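Local coordinates for protein transcriptional regulator, putative (Pseudomonas syringae pv. tomato, PDB 2R5F) that probably acts as a DNA-binding transcription regulator of the SorC family, represented here by its putative sugar-binding domain, at residues A[39-44]-A[73-78]; A[87-92]-A[106-111]. One frame throughout, in Å; residues are numbered along the deposited sequence.

Interaction 1 of 2, residues A[39-44]-A[73-78]; sequences IKQAIG and MVSHMH
Gly44 and Met73 bring their backbones together where helix 36-54 meets the last turn of helix 68-75, with the two CA atoms 3.7 Å apart. So close an approach is possible because Gly44 has no side chain on the side facing Met73. The gap is bridged by a CA-H...O contact from Met73 CA to Gly44 O, 3.5 Å long, a recognised way for two helices to pack backbone against backbone. Met73, a selenomethionine, lays its CB and CG beside the same carbonyl oxygen, while its end leads away from Gly44, and the side chain also touches Ala47.

His76, three residues after Met73, brings its ring past Gly44, CD2 nearest to it, to Gln41. Its NE2 donates to Gln41 OE1 at 3.0 Å; the bond is bent, 138° at the hydrogen, and the acceptor sits somewhat off the ring plane. On the amide side the approach is better, in the carbonyl plane. With CG of Gln41 beside its own backbone N and the chain bent at chi2 (-50°), the amide folds over to meet the ring edge, the two planes 50° apart. The other end of that amide, NE2, bonds Glu37 one turn earlier.

A chain Glu37-Gln41-His76 is thus consistent with one amide orientation, OE1 toward His76 and NE2 toward Glu37 OE2, and probably favours a proton on NE2 of the imidazole, tying segment 73-78 to helix 36-54.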
ATOM      1  N   ILE A  39      -2.657   2.142  15.842  1.00 35.96           N
ATOM      2  CA  ILE A  39      -1.626   2.373  14.834  1.00 36.09           C
ATOM      3  C   ILE A  39      -2.192   2.396  13.411  1.00 36.32           C
ATOM      4  O   ILE A  39      -1.824   3.257  12.623  1.00 36.33           O
ATOM      5  CB  ILE A  39      -0.466   1.347  14.938  1.00 35.95           C
ATOM      6  CG1 ILE A  39       0.396   1.649  16.169  1.00 36.03           C
ATOM      7  CG2 ILE A  39       0.386   1.356  13.630  1.00 37.47           C
ATOM      8  CD1 ILE A  39       1.319   0.527  16.581  1.00 38.26           C
ATOM      9  N   LYS A  40      -3.088   1.464  13.081  1.00 37.30           N
ATOM     10  CA  LYS A  40      -3.651   1.415  11.724  1.00 37.75           C
ATOM     11  C   LYS A  40      -4.455   2.670  11.428  1.00 37.30           C
ATOM     12  O   LYS A  40      -4.392   3.180  10.311  1.00 36.25           O
ATOM     13  CB  LYS A  40      -4.549   0.203  11.503  1.00 38.75           C
ATOM     14  CG  LYS A  40      -3.835  -1.126  11.292  1.00 40.24           C
ATOM     15  CD  LYS A  40      -4.803  -2.148  10.686  1.00 40.17           C
ATOM     16  CE  LYS A  40      -5.374  -3.069  11.710  1.00 44.64           C
ATOM     17  NZ  LYS A  40      -6.564  -3.747  11.162  1.00 46.02           N
ATOM     18  N   GLN A  41      -5.169   3.170  12.444  1.00 36.50           N
ATOM     19  CA  GLN A  41      -6.058   4.330  12.291  1.00 36.77           C
ATOM     20  C   GLN A  41      -5.293   5.643  12.132  1.00 36.09           C
ATOM     21  O   GLN A  41      -5.726   6.518  11.382  1.00 35.29           O
ATOM     22  CB  GLN A  41      -7.038   4.467  13.481  1.00 37.10           C
ATOM     23  CG  GLN A  41      -8.169   3.380  13.614  1.00 39.05           C
ATOM     24  CD  GLN A  41      -8.974   3.124  12.325  1.00 40.57           C
ATOM     25  OE1 GLN A  41      -9.097   3.988  11.463  1.00 41.23           O
ATOM     26  NE2 GLN A  41      -9.515   1.912  12.199  1.00 41.22           N
ATOM     27  N   ALA A  42      -4.191   5.784  12.877  1.00 35.07           N
ATOM     28  CA  ALA A  42      -3.270   6.916  12.720  1.00 34.66           C
ATOM     29  C   ALA A  42      -2.633   6.922  11.327  1.00 34.25           C
ATOM     30  O   ALA A  42      -2.537   7.966  10.692  1.00 34.56           O
ATOM     31  CB  ALA A  42      -2.176   6.915  13.840  1.00 33.72           C
ATOM     32  N   ILE A  43      -2.164   5.761  10.873  1.00 34.68           N
ATOM     33  CA  ILE A  43      -1.569   5.643   9.520  1.00 34.36           C
ATOM     34  C   ILE A  43      -2.611   5.921   8.442  1.00 35.44           C
ATOM     35  O   ILE A  43      -2.370   6.727   7.522  1.00 35.78           O
ATOM     36  CB  ILE A  43      -0.852   4.270   9.286  1.00 34.28           C
ATOM     37  CG1 ILE A  43       0.403   4.184  10.170  1.00 34.35           C
ATOM     38  CG2 ILE A  43      -0.438   4.097   7.783  1.00 33.13           C
ATOM     39  CD1 ILE A  43       0.877   2.784  10.382  1.00 31.24           C
ATOM     40  N   GLY A  44      -3.762   5.259   8.544  1.00 35.74           N
ATOM     41  CA  GLY A  44      -4.861   5.510   7.591  1.00 37.33           C
ATOM     42  C   GLY A  44      -5.245   6.979   7.526  1.00 37.70           C
ATOM     43  O   GLY A  44      -5.365   7.554   6.451  1.00 39.58           O
HETATM   44  N   MSE A  73      -7.474   3.957   5.684  1.00 39.06           N
HETATM   45  CA  MSE A  73      -7.334   5.187   4.892  1.00 40.97           C
HETATM   46  C   MSE A  73      -8.660   5.560   4.259  1.00 40.59           C
HETATM   47  O   MSE A  73      -9.122   6.676   4.433  1.00 40.06           O
HETATM   48  CB  MSE A  73      -6.269   5.053   3.818  1.00 39.68           C
HETATM   49  CG  MSE A  73      -6.160   6.255   2.884  1.00 40.22           C
HETATM   50 SE   MSE A  73      -5.037   5.796   1.363  0.80 45.76          SE
HETATM   51  CE  MSE A  73      -6.363   4.914   0.234  1.00 36.97           C
ATOM     52  N   VAL A  74      -9.299   4.612   3.569  1.00 41.89           N
ATOM     53  CA  VAL A  74     -10.522   4.948   2.830  1.00 41.93           C
ATOM     54  C   VAL A  74     -11.608   5.454   3.780  1.00 42.73           C
ATOM     55  O   VAL A  74     -12.275   6.437   3.482  1.00 41.75           O
ATOM     56  CB  VAL A  74     -11.023   3.789   1.942  1.00 42.42           C
ATOM     57  CG1 VAL A  74     -12.462   4.075   1.421  1.00 42.04           C
ATOM     58  CG2 VAL A  74     -10.062   3.575   0.777  1.00 40.39           C
ATOM     59  N   SER A  75     -11.724   4.831   4.953  1.00 44.22           N
ATOM     60  CA  SER A  75     -12.743   5.220   5.927  1.00 46.18           C
ATOM     61  C   SER A  75     -12.506   6.596   6.556  1.00 46.71           C
ATOM     62  O   SER A  75     -13.418   7.160   7.167  1.00 47.06           O
ATOM     63  CB  SER A  75     -12.900   4.163   7.015  1.00 46.49           C
ATOM     64  OG  SER A  75     -11.917   4.360   8.009  1.00 48.77           O
ATOM     65  N   HIS A  76     -11.299   7.129   6.388  1.00 48.04           N
ATOM     66  CA  HIS A  76     -10.934   8.480   6.843  1.00 49.13           C
ATOM     67  C   HIS A  76     -11.098   9.561   5.782  1.00 50.15           C
ATOM     68  O   HIS A  76     -10.872  10.736   6.063  1.00 49.72           O
ATOM     69  CB  HIS A  76      -9.490   8.515   7.381  1.00 48.72           C
ATOM     70  CG  HIS A  76      -9.362   8.015   8.783  1.00 47.91           C
ATOM     71  ND1 HIS A  76      -9.703   8.780   9.878  1.00 48.75           N
ATOM     72  CD2 HIS A  76      -8.948   6.824   9.272  1.00 47.93           C
ATOM     73  CE1 HIS A  76      -9.496   8.085  10.981  1.00 47.97           C
ATOM     74  NE2 HIS A  76      -9.043   6.892  10.642  1.00 50.10           N
HETATM   75  N   MSE A  77     -11.465   9.173   4.564  1.00 52.29           N
HETATM   76  CA  MSE A  77     -11.678  10.162   3.497  1.00 54.50           C
HETATM   77  C   MSE A  77     -13.155  10.461   3.200  1.00 54.60           C
HETATM   78  O   MSE A  77     -14.056   9.692   3.564  1.00 54.22           O
HETATM   79  CB  MSE A  77     -10.846   9.864   2.228  1.00 54.38           C
HETATM   80  CG  MSE A  77     -10.743   8.434   1.772  1.00 55.31           C
HETATM   81 SE   MSE A  77      -9.200   8.087   0.544  1.00 58.33          SE
HETATM   82  CE  MSE A  77      -9.591   9.406  -0.852  1.00 53.65           C
ATOM     83  N   HIS A  78     -13.386  11.594   2.545  1.00 55.67           N
ATOM     84  CA  HIS A  78     -14.740  12.134   2.382  1.00 56.69           C
ATOM     85  C   HIS A  78     -15.152  12.328   0.908  1.00 56.75           C
ATOM     86  O   HIS A  78     -14.282  12.463   0.034  1.00 57.12           O
ATOM     87  CB  HIS A  78     -14.863  13.451   3.165  1.00 57.20           C
ATOM     88  CG  HIS A  78     -14.716  13.289   4.649  1.00 59.26           C
ATOM     89  ND1 HIS A  78     -13.582  13.678   5.333  1.00 62.43           N
ATOM     90  CD2 HIS A  78     -15.553  12.766   5.577  1.00 60.82           C
ATOM     91  CE1 HIS A  78     -13.728  13.407   6.620  1.00 62.21           C
ATOM     92  NE2 HIS A  78     -14.916  12.851   6.794  1.00 62.48           N
TER

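Interaction 2 of 2, residues A[87-92]-A[106-111]; sequences QEVVQL and LLTQRL
Val89 and Thr108 lie alongside, their side chains running in opposing senses, in a beta-alpha layer of the Rossmann-like fold: helix 101-115 lies against strand 88-94 and, through the next strand, 119-120, completes a beta-alpha-beta crossover between parallel neighbours. The segment axes run nearly antiparallel (172°) and come within 8.2 Å, consistent with the short Val89 and Thr108 side chains at the centre.

Val89 points at the helix. Its CG1, placed anti to the backbone N (chi1 176°), rests 3.6 Å from the carbonyl oxygen Thr108 O and 3.7 Å from the methyl Thr108 CG2. One turn on, Leu111 extends the apolar patch: its CD2 reaches the same Val89 CG1 at 3.9 Å, and Ile63 of the adjoining strand touches Leu111 as well.

Thr108 divides its two branches between different tasks. The methyl CG2 faces the strand, lying 3.7 Å from the peptide nitrogen Gln91 N, whereas OG1 stands beside its own backbone N and hydrogen-bonds back to Ala104 O within the helix, so the hydroxyl is satisfied despite its burial.

Gln91 crosses Thr108 at about a right angle and meets it by van der Waals contact. Its extended chain carries the amide alongside the threonine hydroxyl, where OE1 accepts from Leu122 N and NE2 donates to Leu93 O, gripping the group at both ends. Across the two segments, the nearest atom to Thr108 OG1 is an aliphatic carbon, Gln91 CB, at 3.8 Å.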
ATOM      1  N   GLN A  87      -7.364   9.631 -12.461  1.00 42.68           N
ATOM      2  CA  GLN A  87      -7.739   8.909 -13.693  1.00 41.95           C
ATOM      3  C   GLN A  87      -8.425   7.541 -13.481  1.00 41.37           C
ATOM      4  O   GLN A  87      -9.389   7.235 -14.165  1.00 41.77           O
ATOM      5  CB  GLN A  87      -6.520   8.735 -14.616  1.00 42.29           C
ATOM      6  CG  GLN A  87      -5.938  10.033 -15.144  1.00 41.89           C
ATOM      7  CD  GLN A  87      -6.983  10.839 -15.877  1.00 44.47           C
ATOM      8  OE1 GLN A  87      -7.287  10.565 -17.032  1.00 46.70           O
ATOM      9  NE2 GLN A  87      -7.563  11.815 -15.197  1.00 43.66           N
ATOM     10  N   GLU A  88      -7.942   6.725 -12.548  1.00 40.34           N
ATOM     11  CA  GLU A  88      -8.558   5.413 -12.269  1.00 39.79           C
ATOM     12  C   GLU A  88      -8.012   4.830 -10.957  1.00 38.41           C
ATOM     13  O   GLU A  88      -6.991   5.291 -10.451  1.00 38.11           O
ATOM     14  CB  GLU A  88      -8.267   4.440 -13.418  1.00 40.34           C
ATOM     15  CG  GLU A  88      -6.754   4.311 -13.700  1.00 41.03           C
ATOM     16  CD  GLU A  88      -6.397   3.460 -14.902  1.00 42.91           C
ATOM     17  OE1 GLU A  88      -6.936   2.343 -15.031  1.00 48.93           O
ATOM     18  OE2 GLU A  88      -5.525   3.881 -15.691  1.00 48.44           O
ATOM     19  N   VAL A  89      -8.711   3.832 -10.418  1.00 36.37           N
ATOM     20  CA  VAL A  89      -8.275   3.064  -9.270  1.00 35.24           C
ATOM     21  C   VAL A  89      -8.299   1.606  -9.732  1.00 35.70           C
ATOM     22  O   VAL A  89      -9.338   1.106 -10.162  1.00 33.95           O
ATOM     23  CB  VAL A  89      -9.211   3.272  -8.060  1.00 35.01           C
ATOM     24  CG1 VAL A  89      -8.808   2.368  -6.870  1.00 33.56           C
ATOM     25  CG2 VAL A  89      -9.198   4.758  -7.662  1.00 34.77           C
ATOM     26  N   VAL A  90      -7.136   0.960  -9.692  1.00 35.18           N
ATOM     27  CA  VAL A  90      -6.983  -0.431 -10.135  1.00 35.62           C
ATOM     28  C   VAL A  90      -6.756  -1.309  -8.907  1.00 36.45           C
ATOM     29  O   VAL A  90      -5.952  -0.979  -8.017  1.00 36.55           O
ATOM     30  CB  VAL A  90      -5.821  -0.563 -11.175  1.00 35.48           C
ATOM     31  CG1 VAL A  90      -5.658  -2.017 -11.704  1.00 34.46           C
ATOM     32  CG2 VAL A  90      -6.043   0.434 -12.315  1.00 33.32           C
ATOM     33  N   GLN A  91      -7.506  -2.398  -8.831  1.00 36.72           N
ATOM     34  CA  GLN A  91      -7.294  -3.405  -7.809  1.00 37.58           C
ATOM     35  C   GLN A  91      -6.013  -4.160  -8.139  1.00 38.04           C
ATOM     36  O   GLN A  91      -5.912  -4.735  -9.224  1.00 37.96           O
ATOM     37  CB  GLN A  91      -8.466  -4.369  -7.814  1.00 37.09           C
ATOM     38  CG  GLN A  91      -8.274  -5.529  -6.881  1.00 37.82           C
ATOM     39  CD  GLN A  91      -9.581  -6.184  -6.555  1.00 37.14           C
ATOM     40  OE1 GLN A  91     -10.603  -5.828  -7.120  1.00 37.20           O
ATOM     41  NE2 GLN A  91      -9.557  -7.157  -5.662  1.00 36.14           N
ATOM     42  N   LEU A  92      -5.045  -4.178  -7.217  1.00 38.97           N
ATOM     43  CA  LEU A  92      -3.721  -4.759  -7.528  1.00 39.78           C
ATOM     44  C   LEU A  92      -3.508  -6.184  -7.057  1.00 40.84           C
ATOM     45  O   LEU A  92      -2.431  -6.731  -7.281  1.00 41.65           O
ATOM     46  CB  LEU A  92      -2.590  -3.910  -6.959  1.00 39.64           C
ATOM     47  CG  LEU A  92      -2.339  -2.486  -7.452  1.00 38.76           C
ATOM     48  CD1 LEU A  92      -1.179  -1.935  -6.658  1.00 42.53           C
ATOM     49  CD2 LEU A  92      -2.069  -2.395  -8.929  1.00 36.94           C
ATOM     50  N   LEU A 106     -15.090  -4.385  -3.159  1.00 38.51           N
ATOM     51  CA  LEU A 106     -15.864  -3.262  -2.674  1.00 38.60           C
ATOM     52  C   LEU A 106     -15.005  -2.076  -2.213  1.00 38.87           C
ATOM     53  O   LEU A 106     -15.393  -0.923  -2.379  1.00 38.34           O
ATOM     54  CB  LEU A 106     -16.710  -3.729  -1.505  1.00 39.13           C
ATOM     55  CG  LEU A 106     -17.462  -2.657  -0.723  1.00 40.29           C
ATOM     56  CD1 LEU A 106     -18.528  -2.067  -1.619  1.00 41.59           C
ATOM     57  CD2 LEU A 106     -18.063  -3.252   0.525  1.00 40.60           C
ATOM     58  N   LEU A 107     -13.847  -2.366  -1.625  1.00 38.49           N
ATOM     59  CA  LEU A 107     -12.942  -1.313  -1.152  1.00 38.28           C
ATOM     60  C   LEU A 107     -12.349  -0.496  -2.284  1.00 37.30           C
ATOM     61  O   LEU A 107     -12.263   0.730  -2.200  1.00 37.61           O
ATOM     62  CB  LEU A 107     -11.827  -1.908  -0.299  1.00 38.58           C
ATOM     63  CG  LEU A 107     -10.906  -0.857   0.317  1.00 39.46           C
ATOM     64  CD1 LEU A 107     -11.705  -0.133   1.388  1.00 39.32           C
ATOM     65  CD2 LEU A 107      -9.715  -1.546   0.962  1.00 42.45           C
ATOM     66  N   THR A 108     -11.936  -1.187  -3.340  1.00 36.51           N
ATOM     67  CA  THR A 108     -11.373  -0.583  -4.537  1.00 36.00           C
ATOM     68  C   THR A 108     -12.412   0.319  -5.182  1.00 36.10           C
ATOM     69  O   THR A 108     -12.092   1.427  -5.613  1.00 35.46           O
ATOM     70  CB  THR A 108     -10.986  -1.673  -5.561  1.00 36.01           C
ATOM     71  OG1 THR A 108     -10.205  -2.680  -4.916  1.00 38.50           O
ATOM     72  CG2 THR A 108     -10.161  -1.102  -6.686  1.00 35.51           C
ATOM     73  N   GLN A 109     -13.642  -0.203  -5.260  1.00 35.80           N
ATOM     74  CA  GLN A 109     -14.794   0.505  -5.816  1.00 35.60           C
ATOM     75  C   GLN A 109     -15.135   1.751  -4.999  1.00 34.81           C
ATOM     76  O   GLN A 109     -15.280   2.839  -5.560  1.00 34.07           O
ATOM     77  CB  GLN A 109     -16.008  -0.427  -5.946  1.00 35.18           C
ATOM     78  CG  GLN A 109     -17.251   0.252  -6.614  1.00 36.75           C
ATOM     79  CD  GLN A 109     -16.934   0.928  -7.946  1.00 39.01           C
ATOM     80  OE1 GLN A 109     -16.770   2.158  -8.030  1.00 38.00           O
ATOM     81  NE2 GLN A 109     -16.827   0.125  -8.992  1.00 41.87           N
ATOM     82  N   ARG A 110     -15.216   1.585  -3.678  1.00 34.50           N
ATOM     83  CA  ARG A 110     -15.453   2.687  -2.753  1.00 35.05           C
ATOM     84  C   ARG A 110     -14.482   3.827  -2.990  1.00 34.64           C
ATOM     85  O   ARG A 110     -14.904   4.946  -3.061  1.00 35.45           O
ATOM     86  CB  ARG A 110     -15.343   2.233  -1.313  1.00 34.63           C
ATOM     87  CG  ARG A 110     -16.588   1.632  -0.769  1.00 37.12           C
ATOM     88  CD  ARG A 110     -16.348   1.054   0.597  1.00 42.20           C
ATOM     89  NE  ARG A 110     -16.110   2.091   1.598  1.00 46.04           N
ATOM     90  CZ  ARG A 110     -15.482   1.883   2.758  1.00 49.38           C
ATOM     91  NH1 ARG A 110     -15.017   0.677   3.070  1.00 49.96           N
ATOM     92  NH2 ARG A 110     -15.316   2.880   3.617  1.00 49.50           N
ATOM     93  N   LEU A 111     -13.190   3.531  -3.149  1.00 35.63           N
ATOM     94  CA  LEU A 111     -12.151   4.534  -3.404  1.00 35.21           C
ATOM     95  C   LEU A 111     -12.312   5.260  -4.739  1.00 35.21           C
ATOM     96  O   LEU A 111     -12.106   6.469  -4.826  1.00 35.89           O
ATOM     97  CB  LEU A 111     -10.743   3.926  -3.267  1.00 36.00           C
ATOM     98  CG  LEU A 111      -9.609   4.953  -3.480  1.00 35.84           C
ATOM     99  CD1 LEU A 111      -9.703   6.056  -2.431  1.00 36.15           C
ATOM    100  CD2 LEU A 111      -8.192   4.345  -3.551  1.00 35.22           C
TER

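In the fold
Interaction 1 joins helix 36-54 to helix 68-75, and interaction 2, about 16 Å away between centres, seats helix 101-115 on strand 88-94. They come in series along the chain, the first closing before the second opens, and strand 88-94 is the next element after helix 68-75. Helix 68-75 and the residues after it pack on helix 101-115 and link the two sites: Met77 SE lies 3.6 Å from Leu111 CD1, and Val74 touches Leu107, Arg110 and Leu111. Three successive helices are thereby coupled and, through interaction 2 and Ile43 on Ile253, to the mixed sheet of this putative sugar-binding domain, interaction 1 joining two helices and interaction 2 a helix to the sheet.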